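Local coordinates for protein dihydrophenazinedicarboxylate synthase (Burkholderia, PDB 4HMW) that catalyses FMN-dependent oxidations by molecular oxygen in the last steps of phenazine antibiotic biosynthesis, binding one FMN per subunit, at residues B[49-54]-B[65-70]; B[80-85]-B[176-181]; B[32-37]-B[109-114]. All coordinates share one frame; numbering follows the deposited sequence.

Interaction 1 (B[49-54]-B[65-70]). With FMN (flavin mononucleotide), chain D.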
loop_
_atom_site.group_PDB
_atom_site.type_symbol
_atom_site.label_atom_id
_atom_site.label_comp_id
_atom_site.label_asym_id
_atom_site.label_seq_id
_atom_site.Cartn_x
_atom_site.Cartn_y
_atom_site.Cartn_z
ATOM N N PRO B 49 -12.088 -4.262 3.876
ATOM C CA PRO B 49 -10.997 -5.237 3.839
ATOM C C PRO B 49 -10.372 -5.372 2.446
ATOM O O PRO B 49 -9.223 -5.781 2.351
ATOM C CB PRO B 49 -11.675 -6.548 4.282
ATOM C CG PRO B 49 -13.122 -6.377 3.986
ATOM C CD PRO B 49 -13.396 -4.892 4.177
ATOM N N LYS B 50 -11.085 -4.994 1.393
ATOM C CA LYS B 50 -10.601 -5.242 0.026
ATOM C C LYS B 50 -9.819 -4.074 -0.551
ATOM O O LYS B 50 -9.463 -4.102 -1.739
ATOM C CB LYS B 50 -11.783 -5.606 -0.904
ATOM C CG LYS B 50 -12.557 -6.850 -0.444
ATOM C CD LYS B 50 -13.475 -7.424 -1.522
ATOM C CE LYS B 50 -14.603 -6.477 -1.887
ATOM N NZ LYS B 50 -15.105 -6.704 -3.269
ATOM N N ALA B 51 -9.544 -3.062 0.277
ATOM C CA ALA B 51 -8.751 -1.906 -0.166
ATOM C C ALA B 51 -7.287 -2.280 -0.295
ATOM O O ALA B 51 -6.538 -2.356 0.694
ATOM C CB ALA B 51 -8.918 -0.727 0.776
ATOM N N LEU B 52 -6.867 -2.515 -1.522
ATOM C CA LEU B 52 -5.559 -3.031 -1.815
ATOM C C LEU B 52 -4.636 -1.875 -2.235
ATOM O O LEU B 52 -4.960 -1.101 -3.160
ATOM C CB LEU B 52 -5.719 -4.017 -2.991
ATOM C CG LEU B 52 -4.482 -4.794 -3.468
ATOM C CD1 LEU B 52 -4.136 -5.870 -2.470
ATOM C CD2 LEU B 52 -4.695 -5.390 -4.847
ATOM N N ALA B 53 -3.505 -1.731 -1.559
ATOM C CA ALA B 53 -2.506 -0.761 -1.992
ATOM C C ALA B 53 -1.703 -1.368 -3.128
ATOM O O ALA B 53 -0.877 -2.244 -2.897
ATOM C CB ALA B 53 -1.610 -0.401 -0.834
ATOM N N LEU B 54 -2.015 -0.943 -4.362
ATOM C CA LEU B 54 -1.407 -1.510 -5.571
ATOM C C LEU B 54 -0.234 -0.680 -6.080
ATOM O O LEU B 54 -0.416 0.478 -6.454
ATOM C CB LEU B 54 -2.455 -1.626 -6.693
ATOM C CG LEU B 54 -1.961 -2.318 -7.971
ATOM C CD1 LEU B 54 -1.771 -3.788 -7.767
ATOM C CD2 LEU B 54 -2.934 -2.081 -9.080
ATOM N N SER B 65 1.875 4.106 -6.506
ATOM C CA SER B 65 0.915 3.312 -5.758
ATOM C C SER B 65 -0.406 4.059 -5.601
ATOM O O SER B 65 -0.460 5.273 -5.676
ATOM C CB SER B 65 1.486 2.849 -4.402
ATOM O OG SER B 65 1.959 3.915 -3.619
ATOM N N ARG B 66 -1.465 3.289 -5.421
ATOM C CA ARG B 66 -2.807 3.796 -5.204
ATOM C C ARG B 66 -3.680 2.672 -4.667
ATOM O O ARG B 66 -3.371 1.475 -4.824
ATOM C CB ARG B 66 -3.414 4.331 -6.513
ATOM C CG ARG B 66 -3.872 3.260 -7.510
ATOM C CD ARG B 66 -2.744 2.472 -8.082
ATOM N NE ARG B 66 -1.891 3.283 -8.915
ATOM C CZ ARG B 66 -0.690 2.940 -9.374
ATOM N NH1 ARG B 66 -0.073 1.832 -9.028
ATOM N NH2 ARG B 66 -0.081 3.743 -10.210
ATOM N N VAL B 67 -4.772 3.040 -4.033
ATOM C CA VAL B 67 -5.715 2.059 -3.578
ATOM C C VAL B 67 -6.647 1.601 -4.729
ATOM O O VAL B 67 -7.110 2.402 -5.543
ATOM C CB VAL B 67 -6.627 2.621 -2.427
ATOM C CG1 VAL B 67 -7.749 1.615 -2.078
ATOM C CG2 VAL B 67 -5.789 3.019 -1.163
ATOM N N ILE B 68 -6.848 0.302 -4.783
ATOM C CA ILE B 68 -7.819 -0.346 -5.650
ATOM C C ILE B 68 -8.689 -1.240 -4.777
ATOM O O ILE B 68 -8.156 -1.966 -3.942
ATOM C CB ILE B 68 -7.083 -1.266 -6.640
ATOM C CG1 ILE B 68 -6.144 -0.447 -7.501
ATOM C CG2 ILE B 68 -8.035 -1.998 -7.455
ATOM C CD1 ILE B 68 -6.848 0.473 -8.387
ATOM N N ALA B 69 -10.003 -1.245 -4.980
ATOM C CA ALA B 69 -10.830 -2.239 -4.307
ATOM C C ALA B 69 -11.090 -3.356 -5.286
ATOM O O ALA B 69 -11.784 -3.145 -6.284
ATOM C CB ALA B 69 -12.150 -1.631 -3.820
ATOM N N PHE B 70 -10.547 -4.540 -5.020
ATOM C CA PHE B 70 -10.649 -5.630 -5.994
ATOM C C PHE B 70 -12.065 -6.168 -6.092
ATOM O O PHE B 70 -12.829 -6.080 -5.137
ATOM C CB PHE B 70 -9.607 -6.742 -5.733
ATOM C CG PHE B 70 -9.750 -7.440 -4.439
ATOM C CD1 PHE B 70 -10.663 -8.471 -4.299
ATOM C CD2 PHE B 70 -8.962 -7.078 -3.344
ATOM C CE1 PHE B 70 -10.783 -9.139 -3.126
ATOM C CE2 PHE B 70 -9.093 -7.755 -2.146
ATOM C CZ PHE B 70 -10.015 -8.778 -2.044
HETATM N N1 FMN D . -9.385 3.088 -9.212
HETATM C C2 FMN D . -9.589 2.149 -10.188
HETATM O O2 FMN D . -9.186 2.386 -11.339
HETATM N N3 FMN D . -10.248 0.965 -9.900
HETATM C C4 FMN D . -10.693 0.691 -8.630
HETATM O O4 FMN D . -11.265 -0.392 -8.401
HETATM C C4A FMN D . -10.492 1.641 -7.628
HETATM N N5 FMN D . -10.946 1.404 -6.349
HETATM C C5A FMN D . -10.699 2.350 -5.356
HETATM C C6 FMN D . -11.125 2.088 -4.058
HETATM C C7 FMN D . -10.869 3.001 -3.045
HETATM C C7M FMN D . -11.355 2.725 -1.639
HETATM C C8 FMN D . -10.205 4.195 -3.351
HETATM C C8M FMN D . -9.938 5.209 -2.273
HETATM C C9 FMN D . -9.777 4.453 -4.658
HETATM C C9A FMN D . -10.016 3.531 -5.650
HETATM N N10 FMN D . -9.612 3.806 -6.965
HETATM C C10 FMN D . -9.822 2.844 -7.920
HETATM C "C1'" FMN D . -8.894 5.078 -7.329
HETATM C "C2'" FMN D . -7.402 4.893 -7.279
HETATM O "O2'" FMN D . -6.958 4.989 -5.933
HETATM C "C3'" FMN D . -6.659 5.916 -8.120
HETATM O "O3'" FMN D . -7.098 7.245 -7.863
HETATM C "C4'" FMN D . -6.772 5.589 -9.607
HETATM O "O4'" FMN D . -7.225 4.334 -10.056
HETATM C "C5'" FMN D . -5.833 6.358 -10.490
HETATM O "O5'" FMN D . -4.592 5.734 -10.240
HETATM P P FMN D . -3.266 6.012 -11.117
HETATM O O1P FMN D . -3.398 5.082 -12.281
HETATM O O2P FMN D . -3.269 7.492 -11.499
HETATM O O3P FMN D . -2.115 5.647 -10.186
HETATM O O HOH W 1 -14.741 -4.208 -4.399
#
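Leu54 and Ile68 meet on one face of a two-stranded antiparallel pairing, CD2 of the leucine 3.9 Å from CG1 of the isoleucine, and Phe80 of the next strand packs against both. Ile68 also faces the cofactor: its CG1 lies beside the backbone N (chi1 -61°), and a bend at chi2 carries CD1 to 3.7 Å from C2 of the flavin. On the other face the methyl of Ala51 touches Val67 CG1, which in turn rests on the dimethylbenzene part of the isoalloxazine, 3.5 Å from C7. Farther along, the Phe70 ring takes the side chain of Lys50 over one face, a CH-pi contact with CB 3.9 Å from the ring centroid, while Leu52 CB lies at the ring edge.

These residues belong to the hairpin of strands 51-57 and 63-74 in the FMN-binding split barrel of the pyridoxamine 5'-phosphate oxidase family. Leu52 and Ile68 form a hydrogen-bonded pair with two backbone bonds, as do Leu54 and Arg66. At the loop end, in one of its two modelled conformers, Lys50 bends at chi3 and NZ donates to Phe70 O (3.0 Å), approaching in the carbonyl plane; a water joins the same two atoms. At the phosphate end the bent Arg66 chain brings its guanidinium between Leu54 O and the phosphate. Its NE and NH2 both donate to phosphate O3P, which lies in the guanidinium plane, the NE bond being 2.7 Å. NH1 turns to Leu54 O, reaching it from above the carbonyl plane, whereas Arg66 N arrives from the opposite face. Ser64 and Thr56 also bond NH2 and NH1, which should restrict rotation of the guanidinium, and the ribityl O2' donates to Val67 O at 2.6 Å.

Interaction 2 (B[80-85]-B[176-181]). With FMN (flavin mononucleotide), chain D.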
loop_
_atom_site.group_PDB
_atom_site.type_symbol
_atom_site.label_atom_id
_atom_site.label_comp_id
_atom_site.label_asym_id
_atom_site.label_seq_id
_atom_site.Cartn_x
_atom_site.Cartn_y
_atom_site.Cartn_z
ATOM N N PHE B 80 -9.293 -7.058 -10.666
ATOM C CA PHE B 80 -9.674 -5.644 -10.484
ATOM C C PHE B 80 -9.896 -4.986 -11.829
ATOM O O PHE B 80 -9.452 -5.497 -12.848
ATOM C CB PHE B 80 -8.631 -4.882 -9.644
ATOM C CG PHE B 80 -7.308 -4.759 -10.286
ATOM C CD1 PHE B 80 -6.372 -5.784 -10.187
ATOM C CD2 PHE B 80 -6.977 -3.610 -10.998
ATOM C CE1 PHE B 80 -5.126 -5.652 -10.770
ATOM C CE2 PHE B 80 -5.750 -3.494 -11.603
ATOM C CZ PHE B 80 -4.819 -4.525 -11.494
ATOM N N CYS B 81 -10.564 -3.835 -11.816
ATOM C CA CYS B 81 -10.798 -3.034 -13.028
ATOM C C CYS B 81 -10.182 -1.636 -12.933
ATOM O O CYS B 81 -10.112 -1.052 -11.864
ATOM C CB CYS B 81 -12.291 -2.849 -13.276
ATOM S SG CYS B 81 -13.128 -4.374 -13.605
ATOM N N THR B 82 -9.798 -1.078 -14.069
ATOM C CA THR B 82 -9.232 0.237 -14.080
ATOM C C THR B 82 -9.202 0.745 -15.527
ATOM O O THR B 82 -9.666 0.078 -16.419
ATOM C CB THR B 82 -7.824 0.239 -13.498
ATOM O OG1 THR B 82 -7.448 1.599 -13.261
ATOM C CG2 THR B 82 -6.808 -0.446 -14.428
ATOM N N HIS B 83 -8.694 1.943 -15.744
ATOM C CA HIS B 83 -8.542 2.454 -17.104
ATOM C C HIS B 83 -7.162 2.087 -17.613
ATOM O O HIS B 83 -6.180 2.353 -16.946
ATOM C CB HIS B 83 -8.684 3.964 -17.153
ATOM C CG HIS B 83 -10.071 4.449 -16.878
ATOM N ND1 HIS B 83 -10.625 5.540 -17.500
ATOM C CD2 HIS B 83 -10.991 4.030 -15.975
ATOM C CE1 HIS B 83 -11.852 5.739 -17.051
ATOM N NE2 HIS B 83 -12.093 4.839 -16.112
ATOM N N SER B 84 -7.081 1.473 -18.784
ATOM C CA SER B 84 -5.786 1.026 -19.318
ATOM C C SER B 84 -4.862 2.195 -19.583
ATOM O O SER B 84 -3.645 2.017 -19.643
ATOM C CB SER B 84 -5.963 0.203 -20.593
ATOM O OG SER B 84 -6.476 1.010 -21.660
ATOM N N THR B 85 -5.435 3.387 -19.722
ATOM C CA THR B 85 -4.665 4.589 -20.030
ATOM C C THR B 85 -4.318 5.409 -18.807
ATOM O O THR B 85 -3.753 6.511 -18.911
ATOM C CB THR B 85 -5.435 5.494 -21.012
ATOM O OG1 THR B 85 -6.785 5.659 -20.531
ATOM C CG2 THR B 85 -5.433 4.877 -22.391
ATOM N N VAL B 176 -10.922 -1.844 -18.528
ATOM C CA VAL B 176 -10.496 -3.228 -18.641
ATOM C C VAL B 176 -10.301 -3.867 -17.271
ATOM O O VAL B 176 -10.136 -3.176 -16.260
ATOM C CB VAL B 176 -9.173 -3.328 -19.422
ATOM C CG1 VAL B 176 -9.332 -2.735 -20.810
ATOM C CG2 VAL B 176 -8.050 -2.606 -18.711
ATOM N N GLY B 177 -10.315 -5.190 -17.243
ATOM C CA GLY B 177 -9.995 -5.916 -16.026
ATOM C C GLY B 177 -8.626 -6.560 -16.128
ATOM O O GLY B 177 -8.134 -6.845 -17.235
ATOM N N TYR B 178 -8.014 -6.784 -14.964
ATOM C CA TYR B 178 -6.733 -7.492 -14.843
ATOM C C TYR B 178 -6.878 -8.552 -13.768
ATOM O O TYR B 178 -7.666 -8.389 -12.853
ATOM C CB TYR B 178 -5.593 -6.544 -14.386
ATOM C CG TYR B 178 -5.213 -5.525 -15.429
ATOM C CD1 TYR B 178 -4.263 -5.794 -16.386
ATOM C CD2 TYR B 178 -5.809 -4.288 -15.436
ATOM C CE1 TYR B 178 -3.939 -4.849 -17.326
ATOM C CE2 TYR B 178 -5.506 -3.360 -16.360
ATOM C CZ TYR B 178 -4.573 -3.626 -17.300
ATOM O OH TYR B 178 -4.292 -2.638 -18.223
ATOM N N ARG B 179 -6.123 -9.631 -13.894
ATOM C CA ARG B 179 -5.920 -10.558 -12.793
ATOM C C ARG B 179 -4.492 -10.433 -12.271
ATOM O O ARG B 179 -3.533 -10.620 -13.007
ATOM C CB ARG B 179 -6.211 -11.994 -13.243
ATOM C CG ARG B 179 -6.164 -13.023 -12.058
ATOM C CD ARG B 179 -6.286 -14.454 -12.547
ATOM N NE ARG B 179 -7.524 -14.670 -13.287
ATOM C CZ ARG B 179 -7.659 -14.689 -14.618
ATOM N NH1 ARG B 179 -8.865 -14.884 -15.122
ATOM N NH2 ARG B 179 -6.626 -14.548 -15.451
ATOM N N LEU B 180 -4.353 -10.111 -10.982
ATOM C CA LEU B 180 -3.071 -10.111 -10.349
ATOM C C LEU B 180 -2.781 -11.531 -9.935
ATOM O O LEU B 180 -3.384 -12.032 -9.009
ATOM C CB LEU B 180 -3.055 -9.141 -9.169
ATOM C CG LEU B 180 -1.760 -9.046 -8.353
ATOM C CD1 LEU B 180 -0.591 -8.674 -9.234
ATOM C CD2 LEU B 180 -1.909 -8.057 -7.190
ATOM N N GLU B 181 -1.873 -12.176 -10.653
ATOM C CA GLU B 181 -1.519 -13.570 -10.416
ATOM C C GLU B 181 -0.211 -13.631 -9.636
ATOM O O GLU B 181 0.841 -13.153 -10.108
ATOM C CB GLU B 181 -1.373 -14.335 -11.745
ATOM C CG GLU B 181 -2.596 -14.250 -12.614
ATOM C CD GLU B 181 -2.560 -15.196 -13.800
ATOM O OE1 GLU B 181 -1.461 -15.698 -14.166
ATOM O OE2 GLU B 181 -3.647 -15.417 -14.388
HETATM N N1 FMN D . -9.385 3.088 -9.212
HETATM C C2 FMN D . -9.589 2.149 -10.188
HETATM O O2 FMN D . -9.186 2.386 -11.339
HETATM N N3 FMN D . -10.248 0.965 -9.900
HETATM C C4 FMN D . -10.693 0.691 -8.630
HETATM O O4 FMN D . -11.265 -0.392 -8.401
HETATM C C4A FMN D . -10.492 1.641 -7.628
HETATM N N5 FMN D . -10.946 1.404 -6.349
HETATM C C5A FMN D . -10.699 2.350 -5.356
HETATM C C6 FMN D . -11.125 2.088 -4.058
HETATM C C7 FMN D . -10.869 3.001 -3.045
HETATM C C7M FMN D . -11.355 2.725 -1.639
HETATM C C8 FMN D . -10.205 4.195 -3.351
HETATM C C8M FMN D . -9.938 5.209 -2.273
HETATM C C9 FMN D . -9.777 4.453 -4.658
HETATM C C9A FMN D . -10.016 3.531 -5.650
HETATM N N10 FMN D . -9.612 3.806 -6.965
HETATM C C10 FMN D . -9.822 2.844 -7.920
HETATM C "C1'" FMN D . -8.894 5.078 -7.329
HETATM C "C2'" FMN D . -7.402 4.893 -7.279
HETATM O "O2'" FMN D . -6.958 4.989 -5.933
HETATM C "C3'" FMN D . -6.659 5.916 -8.120
HETATM O "O3'" FMN D . -7.098 7.245 -7.863
HETATM C "C4'" FMN D . -6.772 5.589 -9.607
HETATM O "O4'" FMN D . -7.225 4.334 -10.056
HETATM C "C5'" FMN D . -5.833 6.358 -10.490
HETATM O "O5'" FMN D . -4.592 5.734 -10.240
HETATM P P FMN D . -3.266 6.012 -11.117
HETATM O O1P FMN D . -3.398 5.082 -12.281
HETATM O O2P FMN D . -3.269 7.492 -11.499
HETATM O O3P FMN D . -2.115 5.647 -10.186
#
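Phe80 and Tyr178, and likewise Thr82 and Val176, form antiparallel hydrogen-bonded pairs, each with two N-H...O backbone bonds, the one from Tyr178 N to Phe80 O being 2.9 Å, and between them Cys81 and Gly177 bring their CA atoms to 4.2 Å. Phe80 CG sits between the backbone N and the carbonyl carbon (chi1 65°), a torsion that turns the ring across the neighbouring strand. There Tyr178 CB lies over its face, 3.6 Å from CZ, and Leu180 CB comes to its edge. The two aromatic planes are near parallel, 24° apart, but slid so far that the rings barely overlap.

The pairing joins strand 77-83 to strand 175-182 within the curled antiparallel sheet of the split barrel, tying the first strand of the C-terminal region to an FMN-binding strand. Along the same face Thr82 points CG2 at the edge of the tyrosine ring, 3.7 Å from CE2; beyond the strand end, Ser84 CB rests on Val176 CG2. The methyl and hydroxyl of Thr82 thus divide their work: with OG1 anti to the backbone N (chi1 -167°), the hydroxyl donates to flavin O2 at 2.7 Å. Cys81 O accepts from flavin N3 (2.8 Å), and together they read the pyrimidine edge of the isoalloxazine. Lys88 is a further hydrogen-bond partner of Thr82 OG1.

Interaction 3 (B[32-37]-B[109-114]). With FMN (flavin mononucleotide), chain C.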
loop_
_atom_site.group_PDB
_atom_site.type_symbol
_atom_site.label_atom_id
_atom_site.label_comp_id
_atom_site.label_asym_id
_atom_site.label_seq_id
_atom_site.Cartn_x
_atom_site.Cartn_y
_atom_site.Cartn_z
ATOM N N THR B 32 -5.955 -20.143 -1.305
ATOM C CA THR B 32 -6.861 -20.775 -0.348
ATOM C C THR B 32 -6.817 -20.013 0.988
ATOM O O THR B 32 -7.851 -19.761 1.601
ATOM C CB THR B 32 -6.464 -22.249 -0.101
ATOM O OG1 THR B 32 -6.545 -22.978 -1.334
ATOM C CG2 THR B 32 -7.344 -22.914 0.946
ATOM N N LEU B 33 -5.613 -19.636 1.420
ATOM C CA LEU B 33 -5.431 -18.955 2.701
ATOM C C LEU B 33 -5.910 -17.505 2.592
ATOM O O LEU B 33 -6.517 -16.972 3.515
ATOM C CB LEU B 33 -3.964 -19.014 3.148
ATOM C CG LEU B 33 -3.634 -18.443 4.524
ATOM C CD1 LEU B 33 -4.471 -19.115 5.588
ATOM C CD2 LEU B 33 -2.141 -18.556 4.877
ATOM N N LEU B 34 -5.656 -16.881 1.445
ATOM C CA LEU B 34 -6.170 -15.533 1.208
ATOM C C LEU B 34 -7.681 -15.485 1.370
ATOM O O LEU B 34 -8.217 -14.603 2.030
ATOM C CB LEU B 34 -5.752 -15.048 -0.186
ATOM C CG LEU B 34 -6.352 -13.760 -0.740
ATOM C CD1 LEU B 34 -6.024 -12.596 0.161
ATOM C CD2 LEU B 34 -5.824 -13.538 -2.194
ATOM N N LYS B 35 -8.372 -16.436 0.767
ATOM C CA LYS B 35 -9.820 -16.466 0.890
ATOM C C LYS B 35 -10.283 -16.701 2.315
ATOM O O LYS B 35 -11.301 -16.133 2.746
ATOM C CB LYS B 35 -10.432 -17.488 -0.051
ATOM C CG LYS B 35 -10.275 -17.140 -1.527
ATOM C CD LYS B 35 -11.004 -18.172 -2.421
ATOM C CE LYS B 35 -10.819 -17.812 -3.864
ATOM N NZ LYS B 35 -11.202 -18.920 -4.751
ATOM N N ARG B 36 -9.564 -17.554 3.042
ATOM C CA ARG B 36 -9.956 -17.835 4.424
ATOM C C ARG B 36 -9.818 -16.572 5.254
ATOM O O ARG B 36 -10.697 -16.230 6.043
ATOM C CB ARG B 36 -9.083 -18.935 5.028
ATOM C CG ARG B 36 -9.434 -20.344 4.606
ATOM C CD ARG B 36 -8.591 -21.365 5.392
ATOM N NE ARG B 36 -8.539 -22.631 4.677
ATOM C CZ ARG B 36 -7.685 -23.606 4.941
ATOM N NH1 ARG B 36 -6.812 -23.463 5.924
ATOM N NH2 ARG B 36 -7.715 -24.729 4.213
ATOM N N TRP B 37 -8.691 -15.862 5.065
ATOM C CA TRP B 37 -8.445 -14.652 5.784
ATOM C C TRP B 37 -9.484 -13.579 5.478
ATOM O O TRP B 37 -9.925 -12.872 6.401
ATOM C CB TRP B 37 -7.001 -14.124 5.585
ATOM C CG TRP B 37 -6.005 -14.756 6.486
ATOM C CD1 TRP B 37 -6.084 -15.986 7.070
ATOM C CD2 TRP B 37 -4.767 -14.174 6.948
ATOM N NE1 TRP B 37 -4.999 -16.192 7.892
ATOM C CE2 TRP B 37 -4.168 -15.107 7.830
ATOM C CE3 TRP B 37 -4.143 -12.962 6.724
ATOM C CZ2 TRP B 37 -2.955 -14.848 8.491
ATOM C CZ3 TRP B 37 -2.925 -12.711 7.348
ATOM C CH2 TRP B 37 -2.346 -13.651 8.229
ATOM N N GLN B 109 -3.487 -7.761 10.733
ATOM C CA GLN B 109 -3.062 -8.661 9.652
ATOM C C GLN B 109 -2.705 -7.894 8.394
ATOM O O GLN B 109 -3.336 -6.901 8.042
ATOM C CB GLN B 109 -4.176 -9.697 9.304
ATOM C CG GLN B 109 -4.388 -10.743 10.374
ATOM C CD GLN B 109 -5.642 -11.558 10.105
ATOM O OE1 GLN B 109 -6.757 -11.033 10.045
ATOM N NE2 GLN B 109 -5.476 -12.855 9.968
ATOM N N GLN B 110 -1.671 -8.355 7.722
ATOM C CA GLN B 110 -1.385 -7.824 6.396
ATOM C C GLN B 110 -1.170 -9.004 5.432
ATOM O O GLN B 110 -0.790 -10.099 5.830
ATOM C CB GLN B 110 -0.236 -6.789 6.361
ATOM C CG GLN B 110 0.995 -7.217 6.898
ATOM C CD GLN B 110 2.150 -6.171 6.887
ATOM O OE1 GLN B 110 2.329 -5.366 5.969
ATOM N NE2 GLN B 110 2.970 -6.249 7.917
ATOM N N ILE B 111 -1.482 -8.765 4.161
ATOM C CA ILE B 111 -1.215 -9.739 3.126
ATOM C C ILE B 111 -0.569 -9.039 1.964
ATOM O O ILE B 111 -1.077 -8.047 1.458
ATOM C CB ILE B 111 -2.495 -10.450 2.611
ATOM C CG1 ILE B 111 -3.318 -11.012 3.775
ATOM C CG2 ILE B 111 -2.107 -11.561 1.649
ATOM C CD1 ILE B 111 -4.663 -11.665 3.312
ATOM N N MET B 112 0.562 -9.564 1.535
ATOM C CA MET B 112 1.302 -9.015 0.398
ATOM C C MET B 112 1.163 -9.979 -0.756
ATOM O O MET B 112 1.386 -11.170 -0.577
ATOM C CB MET B 112 2.775 -8.903 0.712
ATOM C CG MET B 112 3.570 -8.360 -0.448
ATOM S SD MET B 112 5.348 -8.568 -0.349
ATOM C CE MET B 112 5.480 -10.291 -0.859
ATOM N N ILE B 113 0.795 -9.459 -1.927
ATOM C CA ILE B 113 0.592 -10.264 -3.133
ATOM C C ILE B 113 1.474 -9.667 -4.197
ATOM O O ILE B 113 1.238 -8.558 -4.649
ATOM C CB ILE B 113 -0.886 -10.206 -3.569
ATOM C CG1 ILE B 113 -1.787 -10.575 -2.383
ATOM C CG2 ILE B 113 -1.197 -11.120 -4.763
ATOM C CD1 ILE B 113 -3.234 -10.134 -2.519
ATOM N N SER B 114 2.530 -10.361 -4.579
ATOM C CA SER B 114 3.414 -9.851 -5.620
ATOM C C SER B 114 3.344 -10.755 -6.826
ATOM O O SER B 114 3.429 -11.973 -6.702
ATOM C CB SER B 114 4.842 -9.753 -5.113
ATOM O OG SER B 114 4.972 -8.662 -4.231
HETATM N N1 FMN C . 8.744 -2.828 10.005
HETATM C C2 FMN C . 9.851 -2.029 10.083
HETATM O O2 FMN C . 10.945 -2.455 9.759
HETATM N N3 FMN C . 9.725 -0.724 10.478
HETATM C C4 FMN C . 8.504 -0.225 10.861
HETATM O O4 FMN C . 8.431 0.967 11.220
HETATM C C4A FMN C . 7.379 -1.039 10.812
HETATM N N5 FMN C . 6.145 -0.566 11.225
HETATM C C5A FMN C . 5.037 -1.411 11.120
HETATM C C6 FMN C . 3.801 -0.930 11.498
HETATM C C7 FMN C . 2.678 -1.725 11.382
HETATM C C7M FMN C . 1.368 -1.159 11.805
HETATM C C8 FMN C . 2.795 -3.031 10.922
HETATM C C8M FMN C . 1.593 -3.903 10.771
HETATM C C9 FMN C . 4.031 -3.516 10.540
HETATM C C9A FMN C . 5.166 -2.725 10.677
HETATM N N10 FMN C . 6.453 -3.202 10.314
HETATM C C10 FMN C . 7.527 -2.352 10.391
HETATM C "C1'" FMN C . 6.717 -4.581 9.825
HETATM C "C2'" FMN C . 6.695 -4.642 8.296
HETATM O "O2'" FMN C . 5.355 -4.579 7.785
HETATM C "C3'" FMN C . 7.366 -5.905 7.754
HETATM O "O3'" FMN C . 6.710 -7.023 8.315
HETATM C "C4'" FMN C . 8.877 -5.921 8.051
HETATM O "O4'" FMN C . 9.371 -4.594 8.067
HETATM C "C5'" FMN C . 9.630 -6.832 7.095
HETATM O "O5'" FMN C . 9.375 -6.455 5.758
HETATM P P FMN C . 10.272 -7.005 4.557
HETATM O O1P FMN C . 11.614 -6.299 4.608
HETATM O O2P FMN C . 10.451 -8.517 4.761
HETATM O O3P FMN C . 9.535 -6.628 3.318
HETATM O O HOH W 2 -8.820 -12.521 9.135
#
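The indole of Trp37 carries the side-chain amide of Gln109 on one face, with NE2 3.2 Å above the ring plane and over its centre. The amide plane is inclined 40° to the indole, so this is a slanted approach rather than a flat stack. Gln109 CG lies over the six-membered ring of the same indole in a CH-pi contact, 4.3 Å from its centroid. At the edge, near the ring plane, stands the carbonyl oxygen of Gln110, 3.7 Å from CZ3. Ile111 reaches the ring obliquely, its CG1 3.6 Å from CE3. Phe20 and Phe187 add edge-to-face partners from elsewhere in the chain.

One helical turn before the indole, with chi1 at 171°, Leu34 swings its branch toward the strand, where CD1 meets Ile111 CD1 at 3.6 Å and CD2 more loosely approaches Ile113 CD1. In this way helix 30-43 packs against strand 109-119 of the barrel through the side chains of alternate strand residues, Gln109, Ile111 and Ile113. Gln110 points the other way, toward the dimer interface: its NE2 donates to O2' of the second FMN in a nearly straight bond (2.9 Å, 171°), and its OE1 accepts from Val67 N of the second subunit.

Direct hydrogen bonds are absent between helix and strand; a water donates both to Trp37 O and to Gln109 OE1 (2.7 Å), an oxygen also bonded to Thr107. With OE1 bonded to these partners, rotation of the amide is probably restricted, which leaves its NH2 group toward the indole face, consistent with an attractive N-H to pi-cloud electrostatic term added to apolar packing.

All three contacts are largely buried and reach the same curled sheet, but they differ in what holds them. Interactions 1 and 2 are strand pairings knit by backbone bonds; their strands 63-74 and 77-83 are neighbours in the sheet. They touch where Ile68 CG2 packs on Phe80 CB, and both bond the same FMN, one at its phosphate and ribityl chain, the other at its pyrimidine edge. Interaction 3 instead lays a helix on the sheet mainly through side chains, with no direct hydrogen bond, and bonds to the other FMN of the dimer. It meets interaction 2 between Ile113 and Leu180. Among the touching residues, only Lys50 of interaction 1 is exposed. Interactions 1 and 3 also touch the second subunit, whereas interaction 2 does not.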